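PDB 4LSW: D-2-hydroxyacid dehydrogensase protein from Ketogulonicigenium vulgare, which probably catalyses the NAD(P)H-dependent reduction of 2-oxoacids to D-2-hydroxyacids, and the reverse oxidation, as in other D-isomer-specific 2-hydroxyacid dehydrogenases. Local coordinates for residues S72-G77 / E288-M293. Sequence-based numbering, arbitrary orientation.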
loop_
_atom_site.group_PDB
_atom_site.type_symbol
_atom_site.label_atom_id
_atom_site.label_comp_id
_atom_site.label_asym_id
_atom_site.label_seq_id
_atom_site.Cartn_x
_atom_site.Cartn_y
_atom_site.Cartn_z
ATOM N N SER A 72 18.245 -4.274 -2.827
ATOM C CA SER A 72 16.995 -4.831 -3.313
ATOM C C SER A 72 15.941 -4.733 -2.221
ATOM O O SER A 72 16.141 -5.204 -1.095
ATOM C CB SER A 72 17.188 -6.274 -3.795
ATOM O OG SER A 72 17.857 -6.287 -5.041
ATOM N N VAL A 73 14.831 -4.084 -2.566
ATOM C CA VAL A 73 13.760 -3.819 -1.617
ATOM C C VAL A 73 12.585 -4.772 -1.824
ATOM O O VAL A 73 12.129 -4.981 -2.956
ATOM C CB VAL A 73 13.251 -2.366 -1.765
ATOM C CG1 VAL A 73 12.159 -2.086 -0.761
ATOM C CG2 VAL A 73 14.408 -1.369 -1.596
ATOM N N TYR A 74 12.115 -5.351 -0.721
ATOM C CA TYR A 74 10.880 -6.132 -0.694
ATOM C C TYR A 74 9.729 -5.145 -0.501
ATOM O O TYR A 74 9.609 -4.531 0.559
ATOM C CB TYR A 74 10.949 -7.124 0.467
ATOM C CG TYR A 74 9.788 -8.085 0.621
ATOM C CD1 TYR A 74 8.605 -7.691 1.242
ATOM C CD2 TYR A 74 9.897 -9.403 0.204
ATOM C CE1 TYR A 74 7.552 -8.578 1.410
ATOM C CE2 TYR A 74 8.855 -10.293 0.372
ATOM C CZ TYR A 74 7.690 -9.878 0.969
ATOM O OH TYR A 74 6.664 -10.788 1.133
ATOM N N GLY A 75 8.909 -4.978 -1.535
ATOM C CA GLY A 75 7.817 -4.015 -1.497
ATOM C C GLY A 75 7.917 -2.969 -2.595
ATOM O O GLY A 75 8.927 -2.893 -3.308
ATOM N N VAL A 76 6.867 -2.156 -2.740
ATOM C CA VAL A 76 6.823 -1.117 -3.771
ATOM C C VAL A 76 7.619 0.137 -3.401
ATOM O O VAL A 76 8.439 0.628 -4.186
ATOM C CB VAL A 76 5.375 -0.674 -4.072
ATOM C CG1 VAL A 76 5.364 0.394 -5.144
ATOM C CG2 VAL A 76 4.530 -1.858 -4.506
ATOM N N GLY A 77 7.350 0.670 -2.216
ATOM C CA GLY A 77 7.981 1.902 -1.784
ATOM C C GLY A 77 9.419 1.662 -1.384
ATOM O O GLY A 77 9.780 0.564 -0.962
ATOM N N GLU A 288 -0.566 -15.606 -2.770
ATOM C CA GLU A 288 -0.008 -15.478 -4.108
ATOM C C GLU A 288 0.768 -14.180 -4.303
ATOM O O GLU A 288 1.851 -14.183 -4.889
ATOM C CB GLU A 288 -1.085 -15.616 -5.187
ATOM C CG GLU A 288 -0.503 -15.794 -6.582
ATOM C CD GLU A 288 -1.476 -16.424 -7.568
ATOM O OE1 GLU A 288 -2.656 -16.639 -7.210
ATOM O OE2 GLU A 288 -1.052 -16.707 -8.708
ATOM N N THR A 289 0.222 -13.073 -3.810
ATOM C CA THR A 289 0.907 -11.800 -3.959
ATOM C C THR A 289 2.217 -11.774 -3.171
ATOM O O THR A 289 3.253 -11.372 -3.700
ATOM C CB THR A 289 0.000 -10.624 -3.570
ATOM O OG1 THR A 289 -0.918 -10.388 -4.646
ATOM C CG2 THR A 289 0.822 -9.366 -3.321
ATOM N N ARG A 290 2.174 -12.224 -1.925
ATOM C CA ARG A 290 3.385 -12.199 -1.114
ATOM C C ARG A 290 4.458 -13.130 -1.682
ATOM O O ARG A 290 5.637 -12.774 -1.715
ATOM C CB ARG A 290 3.080 -12.470 0.359
ATOM C CG ARG A 290 2.229 -11.369 1.013
ATOM C CD ARG A 290 2.866 -9.996 0.847
ATOM N NE ARG A 290 1.968 -8.941 1.304
ATOM C CZ ARG A 290 1.814 -8.587 2.576
ATOM N NH1 ARG A 290 2.505 -9.201 3.528
ATOM N NH2 ARG A 290 0.969 -7.611 2.894
ATOM N N LYS A 291 4.067 -14.305 -2.170
ATOM C CA LYS A 291 5.061 -15.161 -2.815
ATOM C C LYS A 291 5.657 -14.496 -4.042
ATOM O O LYS A 291 6.855 -14.576 -4.284
ATOM C CB LYS A 291 4.474 -16.528 -3.169
ATOM C CG LYS A 291 4.381 -17.436 -1.973
ATOM C CD LYS A 291 3.918 -18.821 -2.345
ATOM C CE LYS A 291 3.780 -19.671 -1.089
ATOM N NZ LYS A 291 3.396 -21.080 -1.398
ATOM N N ALA A 292 4.817 -13.824 -4.819
ATOM C CA ALA A 292 5.303 -13.154 -6.010
ATOM C C ALA A 292 6.270 -12.010 -5.674
ATOM O O ALA A 292 7.261 -11.814 -6.384
ATOM C CB ALA A 292 4.141 -12.656 -6.857
ATOM N N MET A 293 5.981 -11.270 -4.602
ATOM C CA MET A 293 6.861 -10.187 -4.149
ATOM C C MET A 293 8.225 -10.729 -3.725
ATOM O O MET A 293 9.262 -10.209 -4.141
ATOM C CB MET A 293 6.205 -9.410 -3.004
ATOM C CG MET A 293 4.968 -8.646 -3.452
ATOM S SD MET A 293 4.153 -7.812 -2.101
ATOM C CE MET A 293 5.606 -7.163 -1.282
HETATM O O HOH W 1 7.083 -13.225 0.520
HETATM O O HOH W 2 4.796 -10.958 3.391
#
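Tyr-74 OH reaches helix 287-306 through two waters. It donates to water 1 at 2.5 Å, and that water, lying at the edge of the phenol ring and in its plane, donates a hydrogen bond to Arg-290 O at 2.7 Å. Water 2 works the other way round, donating to Tyr-74 OH and accepting from Arg-290 NH1, with 2.9 Å between its oxygen and NH1. The phenol oxygen therefore serves as donor and acceptor at once, and both bridges lead to the same residue of the helix, one to its backbone carbonyl and one to its guanidinium. Arg-290 stands with its guanidinium plane perpendicular to the ring, and its NH2 is bonded to Ser-284 OG, outside the contact.

Nearer the strand, Met-293 packs against the ring. Its chain bends at the last torsion (chi3 43°) and brings the methyl CE obliquely to the ring, 3.6 Å from Tyr-74 CE1, while the same methyl lies 3.9 Å from Gly-75 CA. On the strand side, CG of Tyr-74 sits anti to the backbone N (chi1 -177°), which carries the ring out to the helix; Tyr-12 also meets the ring. A phenylalanine here would probably keep the Met-293 contact but leave waters 1 and 2 without the hydroxyl that links them, weakening the tie to Arg-290.

The contact joins the end of strand 70-74, in the six-stranded sheet, to the start of the helix that returns the chain from the Rossmann-type sheet to the N-terminal strands, as in other D-2-hydroxyacid dehydrogenases; further along it, Leu-297 touches Ser-72. Its chemistry is divided: the direct touch is mainly van der Waals, through one methionine methyl, and the polar link between Tyr-74 and Arg-290 depends on two ordered waters.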